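Local structure of Phikz039 (Pseudomonas phage phikz, 3ZBQ) at residues Y135-S145 / L292-K303; M70-I81 / G105-S115. The protein is a phage-encoded member of the tubulin/FtsZ family, a cytoskeletal protein whose nucleotide-binding domain carries guanosine-5'-diphosphate in this model. All blocks are in the same frame, centred on the assembly; numbering follows the deposited sequence.

Interaction 1: Y135-S145 / L292-K303; sequences YDSDISLRNSS and LEERREMMNRAK
Leu141, a knob among Leu292, Arg295, Arg296 and Met299, marks the seam where the C-terminal helix 284-304 of this tubulin-like chain lies against the start of helix 138-158 in the nucleotide-binding domain. The two segments run roughly antiparallel, with an angle of 149° between their N-to-C directions and axes 10.3 Å apart. Leu141 CD2 settles on the backbone of the partner helix, 3.5 Å from Arg296 N and also over one face of the Arg296 guanidinium, while CD1 meets Leu292 CD2. Beside this apolar strip, Asp138 is the polar focus. With its CG anti to the backbone N (chi1 178°), its carboxylate swings to the partner helix, where the end of Arg296 delivers both terminal nitrogens to one oxygen, NH1 to OD1 at 2.7 Å and NH2 to OD1 at 2.9 Å. The two flat groups stand 79° apart, so this is no coplanar two-oxygen pairing; NH1 arrives nearly in line with the C-O bond and NH2 from above the carboxylate plane. Asn300 OD1 takes a second bond from NH1, steadying the guanidinium. The other oxygen, Asp138 OD2, has a weak link to Lys303 NZ and a salt bridge with Arg142 NH2 at 2.6 Å. At the far side, Arg295 folds over a face of the Tyr135 ring, CG lying 4.2 Å from the centroid, while the Tyr135 hydroxyl bonds to Arg291 and Glu168. One carboxylate thus gathers three cationic side chains, which would probably keep Asp138 ionised and offset the closeness of Arg142 to Lys303.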
loop_
_atom_site.group_PDB
_atom_site.type_symbol
_atom_site.label_atom_id
_atom_site.label_comp_id
_atom_site.label_asym_id
_atom_site.label_seq_id
_atom_site.Cartn_x
_atom_site.Cartn_y
_atom_site.Cartn_z
ATOM N N TYR A 135 13.975 3.428 2.424
ATOM C CA TYR A 135 14.788 3.789 3.569
ATOM C C TYR A 135 16.039 4.509 3.114
ATOM O O TYR A 135 17.108 4.294 3.686
ATOM C CB TYR A 135 15.178 2.545 4.367
ATOM C CG TYR A 135 15.504 1.360 3.503
ATOM C CD1 TYR A 135 16.764 1.201 2.943
ATOM C CD2 TYR A 135 14.543 0.385 3.253
ATOM C CE1 TYR A 135 17.057 0.104 2.149
ATOM C CE2 TYR A 135 14.824 -0.703 2.464
ATOM C CZ TYR A 135 16.073 -0.842 1.912
ATOM O OH TYR A 135 16.329 -1.950 1.134
ATOM N N ASP A 136 15.896 5.357 2.092
ATOM C CA ASP A 136 17.050 6.076 1.527
ATOM C C ASP A 136 17.544 7.219 2.402
ATOM O O ASP A 136 18.560 7.848 2.091
ATOM C CB ASP A 136 16.777 6.562 0.087
ATOM C CG ASP A 136 15.740 7.681 0.015
ATOM O OD1 ASP A 136 14.909 7.798 0.937
ATOM O OD2 ASP A 136 15.750 8.452 -0.978
ATOM N N SER A 137 16.849 7.487 3.502
ATOM C CA SER A 137 17.325 8.468 4.476
ATOM C C SER A 137 16.677 8.192 5.818
ATOM O O SER A 137 15.759 7.371 5.918
ATOM C CB SER A 137 17.000 9.901 4.039
ATOM O OG SER A 137 15.612 10.157 4.134
ATOM N N ASP A 138 17.146 8.884 6.850
ATOM C CA ASP A 138 16.555 8.749 8.176
ATOM C C ASP A 138 15.050 9.012 8.165
ATOM O O ASP A 138 14.266 8.232 8.724
ATOM C CB ASP A 138 17.243 9.678 9.177
ATOM C CG ASP A 138 16.619 9.600 10.556
ATOM O OD1 ASP A 138 16.506 8.486 11.102
ATOM O OD2 ASP A 138 16.227 10.657 11.098
ATOM N N ILE A 139 14.635 10.091 7.504
ATOM C CA ILE A 139 13.214 10.464 7.492
ATOM C C ILE A 139 12.346 9.437 6.750
ATOM O O ILE A 139 11.272 9.069 7.223
ATOM C CB ILE A 139 12.984 11.930 6.974
ATOM C CG1 ILE A 139 11.558 12.406 7.307
ATOM C CG2 ILE A 139 13.309 12.058 5.480
ATOM C CD1 ILE A 139 11.319 13.906 7.055
ATOM N N SER A 140 12.803 8.953 5.600
ATOM C CA SER A 140 11.993 7.988 4.848
ATOM C C SER A 140 11.942 6.629 5.552
ATOM O O SER A 140 10.937 5.909 5.470
ATOM C CB SER A 140 12.493 7.843 3.411
ATOM O OG SER A 140 13.778 7.262 3.372
ATOM N N LEU A 141 13.017 6.271 6.247
ATOM C CA LEU A 141 13.012 5.040 7.038
ATOM C C LEU A 141 12.055 5.193 8.217
ATOM O O LEU A 141 11.307 4.277 8.541
ATOM C CB LEU A 141 14.427 4.697 7.518
ATOM C CG LEU A 141 14.566 3.586 8.570
ATOM C CD1 LEU A 141 13.994 2.243 8.065
ATOM C CD2 LEU A 141 16.024 3.424 8.954
ATOM N N ARG A 142 12.083 6.362 8.850
ATOM C CA ARG A 142 11.140 6.689 9.911
ATOM C C ARG A 142 9.700 6.603 9.378
ATOM O O ARG A 142 8.800 6.068 10.044
ATOM C CB ARG A 142 11.441 8.088 10.450
ATOM C CG ARG A 142 10.633 8.485 11.662
ATOM C CD ARG A 142 10.822 9.963 11.954
ATOM N NE ARG A 142 12.237 10.314 11.990
ATOM C CZ ARG A 142 12.710 11.553 11.877
ATOM N NH1 ARG A 142 11.880 12.575 11.721
ATOM N NH2 ARG A 142 14.019 11.766 11.917
ATOM N N ASN A 143 9.492 7.107 8.164
ATOM C CA ASN A 143 8.168 7.029 7.545
ATOM C C ASN A 143 7.740 5.603 7.247
ATOM O O ASN A 143 6.587 5.239 7.507
ATOM C CB ASN A 143 8.098 7.876 6.272
ATOM C CG ASN A 143 8.112 9.360 6.567
ATOM O OD1 ASN A 143 7.903 9.774 7.714
ATOM N ND2 ASN A 143 8.354 10.172 5.538
ATOM N N SER A 144 8.655 4.794 6.706
ATOM C CA SER A 144 8.314 3.399 6.385
ATOM C C SER A 144 8.047 2.589 7.658
ATOM O O SER A 144 7.139 1.740 7.688
ATOM C CB SER A 144 9.403 2.736 5.524
ATOM O OG SER A 144 9.480 3.313 4.225
ATOM N N SER A 145 8.814 2.852 8.717
ATOM C CA SER A 145 8.557 2.187 10.005
ATOM C C SER A 145 7.204 2.589 10.582
ATOM O O SER A 145 6.453 1.738 11.085
ATOM C CB SER A 145 9.661 2.483 11.021
ATOM O OG SER A 145 10.911 2.008 10.561
ATOM N N LEU A 292 13.410 -3.378 8.562
ATOM C CA LEU A 292 13.401 -1.961 8.906
ATOM C C LEU A 292 14.122 -1.732 10.230
ATOM O O LEU A 292 14.798 -0.714 10.414
ATOM C CB LEU A 292 11.967 -1.414 8.961
ATOM C CG LEU A 292 11.180 -1.477 7.651
ATOM C CD1 LEU A 292 9.796 -0.870 7.807
ATOM C CD2 LEU A 292 11.941 -0.794 6.528
ATOM N N GLU A 293 13.983 -2.684 11.147
ATOM C CA GLU A 293 14.679 -2.608 12.429
ATOM C C GLU A 293 16.189 -2.557 12.219
ATOM O O GLU A 293 16.886 -1.727 12.816
ATOM C CB GLU A 293 14.299 -3.798 13.313
ATOM C CG GLU A 293 14.917 -3.786 14.708
ATOM C CD GLU A 293 14.385 -4.921 15.574
ATOM O OE1 GLU A 293 14.921 -6.045 15.477
ATOM O OE2 GLU A 293 13.423 -4.686 16.339
ATOM N N GLU A 294 16.690 -3.426 11.347
ATOM C CA GLU A 294 18.119 -3.459 11.041
ATOM C C GLU A 294 18.579 -2.161 10.394
ATOM O O GLU A 294 19.652 -1.651 10.726
ATOM C CB GLU A 294 18.455 -4.645 10.131
ATOM C CG GLU A 294 18.326 -5.996 10.818
ATOM C CD GLU A 294 18.219 -7.145 9.831
ATOM O OE1 GLU A 294 18.057 -6.877 8.618
ATOM O OE2 GLU A 294 18.297 -8.315 10.271
ATOM N N ARG A 295 17.786 -1.622 9.467
ATOM C CA ARG A 295 18.150 -0.334 8.863
ATOM C C ARG A 295 18.154 0.753 9.930
ATOM O O ARG A 295 19.011 1.636 9.924
ATOM C CB ARG A 295 17.191 0.071 7.735
ATOM C CG ARG A 295 17.065 -0.920 6.580
ATOM C CD ARG A 295 18.391 -1.206 5.898
ATOM N NE ARG A 295 19.050 0.014 5.443
ATOM C CZ ARG A 295 20.015 0.043 4.528
ATOM N NH1 ARG A 295 20.420 -1.086 3.958
ATOM N NH2 ARG A 295 20.564 1.199 4.174
ATOM N N ARG A 296 17.196 0.693 10.848
ATOM C CA ARG A 296 17.112 1.668 11.933
ATOM C C ARG A 296 18.330 1.573 12.856
ATOM O O ARG A 296 18.880 2.600 13.280
ATOM C CB ARG A 296 15.797 1.492 12.707
ATOM C CG ARG A 296 15.683 2.271 14.016
ATOM C CD ARG A 296 15.987 3.777 13.852
ATOM N NE ARG A 296 15.244 4.421 12.763
ATOM C CZ ARG A 296 15.569 5.603 12.239
ATOM N NH1 ARG A 296 16.623 6.260 12.700
ATOM N NH2 ARG A 296 14.850 6.129 11.249
ATOM N N GLU A 297 18.763 0.350 13.156
ATOM C CA GLU A 297 19.968 0.164 13.975
ATOM C C GLU A 297 21.213 0.756 13.317
ATOM O O GLU A 297 22.045 1.373 13.989
ATOM C CB GLU A 297 20.171 -1.315 14.338
ATOM C CG GLU A 297 19.110 -1.816 15.307
ATOM C CD GLU A 297 19.180 -3.309 15.570
ATOM O OE1 GLU A 297 19.972 -4.009 14.901
ATOM O OE2 GLU A 297 18.429 -3.781 16.452
ATOM N N MET A 298 21.336 0.599 12.002
ATOM C CA MET A 298 22.433 1.244 11.276
ATOM C C MET A 298 22.320 2.771 11.316
ATOM O O MET A 298 23.307 3.469 11.566
ATOM C CB MET A 298 22.477 0.780 9.819
ATOM C CG MET A 298 22.712 -0.705 9.632
ATOM S SD MET A 298 22.394 -1.192 7.921
ATOM C CE MET A 298 23.413 0.006 7.059
ATOM N N MET A 299 21.120 3.286 11.059
ATOM C CA MET A 299 20.895 4.734 11.015
ATOM C C MET A 299 21.191 5.406 12.358
ATOM O O MET A 299 21.844 6.449 12.402
ATOM C CB MET A 299 19.459 5.046 10.570
ATOM C CG MET A 299 19.167 6.535 10.383
ATOM S SD MET A 299 20.013 7.283 8.961
ATOM C CE MET A 299 19.378 6.285 7.611
ATOM N N ASN A 300 20.722 4.808 13.453
ATOM C CA ASN A 300 20.995 5.361 14.781
ATOM C C ASN A 300 22.486 5.346 15.115
ATOM O O ASN A 300 23.011 6.291 15.706
ATOM C CB ASN A 300 20.185 4.641 15.864
ATOM C CG ASN A 300 18.705 4.977 15.808
ATOM O OD1 ASN A 300 18.289 5.903 15.108
ATOM N ND2 ASN A 300 17.898 4.217 16.550
ATOM N N ARG A 301 23.166 4.279 14.711
ATOM C CA ARG A 301 24.614 4.171 14.872
ATOM C C ARG A 301 25.294 5.339 14.148
ATOM O O ARG A 301 26.138 6.053 14.715
ATOM C CB ARG A 301 25.076 2.837 14.281
ATOM C CG ARG A 301 26.421 2.307 14.753
ATOM C CD ARG A 301 26.749 0.991 14.024
ATOM N NE ARG A 301 25.625 0.051 14.055
ATOM C CZ ARG A 301 25.239 -0.710 13.029
ATOM N NH1 ARG A 301 25.888 -0.653 11.869
ATOM N NH2 ARG A 301 24.195 -1.529 13.160
ATOM N N ALA A 302 24.904 5.548 12.893
ATOM C CA ALA A 302 25.491 6.607 12.077
ATOM C C ALA A 302 25.228 7.987 12.668
ATOM O O ALA A 302 26.142 8.811 12.770
ATOM C CB ALA A 302 24.964 6.533 10.667
ATOM N N LYS A 303 23.973 8.237 13.039
ATOM C CA LYS A 303 23.585 9.484 13.699
ATOM C C LYS A 303 24.466 9.784 14.897
ATOM O O LYS A 303 25.066 10.857 14.987
ATOM C CB LYS A 303 22.154 9.386 14.211
ATOM C CG LYS A 303 21.066 9.605 13.190
ATOM C CD LYS A 303 19.727 9.347 13.878
ATOM C CE LYS A 303 18.582 9.940 13.116
ATOM N NZ LYS A 303 17.379 10.065 13.978
HETATM O O HOH W 1 18.534 2.785 5.846
HETATM O O HOH W 2 14.656 9.561 13.247
HETATM O O HOH W 3 12.615 3.850 11.643
#

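Interaction 2: M70-I81 / G105-S115; sequences MGKDRKAAAELI and GGASGSTIGPS. With GDP (guanosine-5'-diphosphate), chain B.
Helix 74-81 packs on the start of helix 109-122 at 43°, with axes 8.9 Å apart, and the backbones come closest just before the second helix, where the CA atoms of Arg74 and Ala107 are 4.1 Å apart. The segment from Gly105 to Gly109 is the glycine-rich phosphate-binding motif, the tubulin signature, of the tubulin/FtsZ fold: Ala107 N and Ser108 N both donate to O3B of guanosine-5'-diphosphate, and Gly109 N to O2B. Gly106 CA passes 3.5 Å from C5' of the nucleotide. Ala107 turns its methyl the other way, into the turn at Met70 to Asp73, with CB 3.7 Å from Met70 CB. Arg74 reaches along the loop and grips Ser110 side-on, NE donating to OG at 2.9 Å and NH2 to the carbonyl O at 3.0 Å. Both acceptors lie close to the guanidinium plane, and the NH2 bond is nearly straight at 166°, so the pair fixes the rotation of the group; NH2 also bonds to Thr150 of helix 138-158. Ser110 OG in turn donates to Gly106 O, which ties the arginine's grip to the loop itself. Further along, Thr111 is a knob among Arg74, Ala77, Ala78 and Ile81. Its CG2 faces Ala78 CB, while OG1, placed between the backbone N and carbonyl carbon (chi1 54°), donates to Ala107 O in the carbonyl plane. Ile81 closes the far end against Ile112. Beside the phosphate, one water accepts from Met70 N, donates to O3B and lies 2.6 Å from Ser108 OG, which is also hydrogen-bonded to Thr35 OG1.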
loop_
_atom_site.group_PDB
_atom_site.type_symbol
_atom_site.label_atom_id
_atom_site.label_comp_id
_atom_site.label_asym_id
_atom_site.label_seq_id
_atom_site.Cartn_x
_atom_site.Cartn_y
_atom_site.Cartn_z
ATOM N N MET A 70 3.883 17.448 0.731
ATOM C CA MET A 70 4.172 17.466 2.158
ATOM C C MET A 70 5.647 17.174 2.462
ATOM O O MET A 70 6.051 17.149 3.622
ATOM C CB MET A 70 3.242 16.487 2.887
ATOM C CG MET A 70 1.808 16.985 2.975
ATOM S SD MET A 70 1.590 18.278 4.203
ATOM C CE MET A 70 0.936 19.581 3.168
ATOM N N GLY A 71 6.441 16.970 1.410
ATOM C CA GLY A 71 7.867 16.722 1.551
ATOM C C GLY A 71 8.280 15.762 2.654
ATOM O O GLY A 71 9.100 16.103 3.501
ATOM N N LYS A 72 7.702 14.561 2.642
ATOM C CA LYS A 72 8.016 13.494 3.601
ATOM C C LYS A 72 7.697 13.797 5.069
ATOM O O LYS A 72 8.156 13.085 5.968
ATOM C CB LYS A 72 9.458 12.996 3.423
ATOM C CG LYS A 72 9.708 12.421 2.048
ATOM C CD LYS A 72 11.088 11.792 1.975
ATOM C CE LYS A 72 11.343 11.179 0.602
ATOM N NZ LYS A 72 11.406 12.203 -0.475
ATOM N N ASP A 73 6.899 14.835 5.305
ATOM C CA ASP A 73 6.454 15.166 6.658
ATOM C C ASP A 73 5.145 14.438 6.923
ATOM O O ASP A 73 4.063 14.976 6.673
ATOM C CB ASP A 73 6.253 16.681 6.809
ATOM C CG ASP A 73 6.100 17.118 8.266
ATOM O OD1 ASP A 73 5.593 16.326 9.097
ATOM O OD2 ASP A 73 6.491 18.265 8.575
ATOM N N ARG A 74 5.249 13.208 7.421
ATOM C CA ARG A 74 4.079 12.347 7.620
ATOM C C ARG A 74 3.080 12.923 8.629
ATOM O O ARG A 74 1.864 12.804 8.449
ATOM C CB ARG A 74 4.514 10.944 8.062
ATOM C CG ARG A 74 4.391 9.879 6.993
ATOM C CD ARG A 74 4.581 8.466 7.557
ATOM N NE ARG A 74 3.341 7.668 7.509
ATOM C CZ ARG A 74 2.808 7.049 8.558
ATOM N NH1 ARG A 74 3.417 7.093 9.737
ATOM N NH2 ARG A 74 1.676 6.359 8.426
ATOM N N LYS A 75 3.586 13.537 9.694
ATOM C CA LYS A 75 2.702 14.113 10.705
ATOM C C LYS A 75 1.914 15.295 10.159
ATOM O O LYS A 75 0.701 15.384 10.362
ATOM C CB LYS A 75 3.479 14.503 11.958
ATOM C CG LYS A 75 4.059 13.309 12.679
ATOM C CD LYS A 75 4.670 13.705 14.009
ATOM C CE LYS A 75 5.288 12.497 14.686
ATOM N NZ LYS A 75 5.810 12.815 16.041
ATOM N N ALA A 76 2.597 16.201 9.461
ATOM C CA ALA A 76 1.911 17.327 8.845
ATOM C C ALA A 76 0.876 16.859 7.838
ATOM O O ALA A 76 -0.225 17.408 7.771
ATOM C CB ALA A 76 2.909 18.287 8.181
ATOM N N ALA A 77 1.229 15.853 7.044
ATOM C CA ALA A 77 0.306 15.333 6.047
ATOM C C ALA A 77 -0.936 14.791 6.744
ATOM O O ALA A 77 -2.064 15.060 6.323
ATOM C CB ALA A 77 0.968 14.252 5.225
ATOM N N ALA A 78 -0.734 14.029 7.812
ATOM C CA ALA A 78 -1.872 13.427 8.514
ATOM C C ALA A 78 -2.784 14.503 9.117
ATOM O O ALA A 78 -4.009 14.383 9.069
ATOM C CB ALA A 78 -1.390 12.455 9.579
ATOM N N GLU A 79 -2.185 15.556 9.673
ATOM C CA GLU A 79 -2.957 16.677 10.222
ATOM C C GLU A 79 -3.836 17.307 9.159
ATOM O O GLU A 79 -4.966 17.729 9.427
ATOM C CB GLU A 79 -2.026 17.782 10.728
ATOM C CG GLU A 79 -1.393 17.565 12.074
ATOM C CD GLU A 79 -0.517 18.749 12.473
ATOM O OE1 GLU A 79 -1.075 19.841 12.733
ATOM O OE2 GLU A 79 0.726 18.593 12.517
ATOM N N LEU A 80 -3.292 17.398 7.950
ATOM C CA LEU A 80 -3.985 18.060 6.862
ATOM C C LEU A 80 -5.124 17.181 6.355
ATOM O O LEU A 80 -6.271 17.608 6.294
ATOM C CB LEU A 80 -3.024 18.364 5.713
ATOM C CG LEU A 80 -3.726 18.840 4.433
ATOM C CD1 LEU A 80 -4.516 20.125 4.676
ATOM C CD2 LEU A 80 -2.751 19.017 3.290
ATOM N N ILE A 81 -4.793 15.942 6.015
ATOM C CA ILE A 81 -5.696 15.111 5.224
ATOM C C ILE A 81 -6.800 14.381 5.995
ATOM O O ILE A 81 -7.827 14.042 5.412
ATOM C CB ILE A 81 -4.915 14.113 4.313
ATOM C CG1 ILE A 81 -4.188 13.041 5.135
ATOM C CG2 ILE A 81 -3.933 14.864 3.416
ATOM C CD1 ILE A 81 -5.008 11.752 5.337
ATOM N N GLY A 105 7.316 5.341 2.497
ATOM C CA GLY A 105 8.371 6.246 2.943
ATOM C C GLY A 105 8.095 7.716 2.709
ATOM O O GLY A 105 8.871 8.583 3.130
ATOM N N GLY A 106 6.996 7.995 2.018
ATOM C CA GLY A 106 6.571 9.356 1.771
ATOM C C GLY A 106 5.630 9.863 2.850
ATOM O O GLY A 106 5.536 9.272 3.927
ATOM N N ALA A 107 4.941 10.967 2.568
ATOM C CA ALA A 107 4.076 11.616 3.553
ATOM C C ALA A 107 2.588 11.508 3.223
ATOM O O ALA A 107 1.761 11.303 4.109
ATOM C CB ALA A 107 4.460 13.087 3.698
ATOM N N SER A 108 2.251 11.670 1.947
ATOM C CA SER A 108 0.856 11.795 1.548
ATOM C C SER A 108 0.234 10.445 1.260
ATOM O O SER A 108 -0.853 10.139 1.754
ATOM C CB SER A 108 0.728 12.717 0.340
ATOM O OG SER A 108 1.161 14.019 0.687
ATOM N N GLY A 109 0.927 9.618 0.479
ATOM C CA GLY A 109 0.391 8.295 0.199
ATOM C C GLY A 109 0.301 7.471 1.465
ATOM O O GLY A 109 -0.653 6.710 1.650
ATOM N N SER A 110 1.286 7.620 2.347
ATOM C CA SER A 110 1.357 6.802 3.560
ATOM C C SER A 110 0.430 7.271 4.681
ATOM O O SER A 110 0.412 6.687 5.766
ATOM C CB SER A 110 2.783 6.763 4.084
ATOM O OG SER A 110 3.126 8.014 4.669
ATOM N N THR A 111 -0.335 8.324 4.428
ATOM C CA THR A 111 -1.366 8.755 5.370
ATOM C C THR A 111 -2.741 8.681 4.713
ATOM O O THR A 111 -3.661 8.086 5.275
ATOM C CB THR A 111 -1.087 10.175 5.933
ATOM O OG1 THR A 111 -0.910 11.090 4.847
ATOM C CG2 THR A 111 0.167 10.157 6.794
ATOM N N ILE A 112 -2.877 9.259 3.520
ATOM C CA ILE A 112 -4.120 9.152 2.750
ATOM C C ILE A 112 -4.506 7.686 2.515
ATOM O O ILE A 112 -5.646 7.301 2.742
ATOM C CB ILE A 112 -4.023 9.860 1.374
ATOM C CG1 ILE A 112 -3.849 11.368 1.550
ATOM C CG2 ILE A 112 -5.269 9.581 0.530
ATOM C CD1 ILE A 112 -3.426 12.093 0.252
ATOM N N GLY A 113 -3.549 6.878 2.063
ATOM C CA GLY A 113 -3.824 5.482 1.740
ATOM C C GLY A 113 -4.364 4.702 2.919
ATOM O O GLY A 113 -5.483 4.167 2.868
ATOM N N PRO A 114 -3.569 4.606 3.994
ATOM C CA PRO A 114 -4.046 3.882 5.176
ATOM C C PRO A 114 -5.305 4.494 5.791
ATOM O O PRO A 114 -6.123 3.754 6.338
ATOM C CB PRO A 114 -2.863 3.973 6.137
ATOM C CG PRO A 114 -1.659 4.042 5.227
ATOM C CD PRO A 114 -2.126 4.906 4.069
ATOM N N SER A 115 -5.472 5.810 5.700
ATOM C CA SER A 115 -6.707 6.423 6.192
ATOM C C SER A 115 -7.916 5.983 5.387
ATOM O O SER A 115 -8.990 5.758 5.952
ATOM C CB SER A 115 -6.619 7.947 6.203
ATOM O OG SER A 115 -5.577 8.371 7.054
HETATM P PB GDP B . 4.239 11.088 -1.181
HETATM O O1B GDP B . 3.766 11.897 -2.362
HETATM O O2B GDP B . 3.302 9.924 -0.928
HETATM O O3B GDP B . 4.375 11.935 0.061
HETATM O O3A GDP B . 5.698 10.469 -1.452
HETATM P PA GDP B . 6.189 9.754 -2.806
HETATM O O1A GDP B . 6.193 10.616 -4.046
HETATM O O2A GDP B . 5.407 8.477 -3.029
HETATM O "O5'" GDP B . 7.700 9.394 -2.444
HETATM C "C5'" GDP B . 8.025 8.642 -1.281
HETATM C "C4'" GDP B . 8.996 7.527 -1.666
HETATM O "O4'" GDP B . 8.319 6.571 -2.483
HETATM C "C3'" GDP B . 10.171 7.993 -2.504
HETATM O "O3'" GDP B . 11.245 8.427 -1.655
HETATM C "C2'" GDP B . 10.528 6.756 -3.292
HETATM O "O2'" GDP B . 11.328 5.891 -2.483
HETATM C "C1'" GDP B . 9.214 6.026 -3.452
HETATM N N9 GDP B . 8.599 6.259 -4.777
HETATM C C8 GDP B . 8.020 7.383 -5.242
HETATM N N7 GDP B . 7.550 7.199 -6.500
HETATM C C5 GDP B . 7.814 5.924 -6.852
HETATM C C6 GDP B . 7.594 5.062 -8.036
HETATM O O6 GDP B . 7.003 5.496 -9.057
HETATM N N1 GDP B . 8.034 3.792 -7.964
HETATM C C2 GDP B . 8.664 3.296 -6.878
HETATM N N2 GDP B . 9.098 2.011 -6.873
HETATM N N3 GDP B . 8.896 4.026 -5.767
HETATM C C4 GDP B . 8.502 5.316 -5.707
HETATM O O HOH W 4 3.498 14.824 -0.141
#

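Interactions 1 and 2 have centres 18 Å apart and meet through helix 138-158. Asn143, on the side of that helix turned from 292-303, extends ND2 to Gly105 O at 2.9 Å and to Lys72 O at 3.0 Å, probable hydrogen bonds that join both segments of interaction 2. Ser144 OG, hydrogen-bonded to Ser134 O, packs 3.4 Å from Gly105 CA. The nucleotide touches interaction 2 directly, whereas in interaction 1 the Ser144 side chain remains about 7 Å from it. Helix 138-158 therefore lies between the C-terminal helix and the phosphate-binding loop, giving a continuous path of contacts.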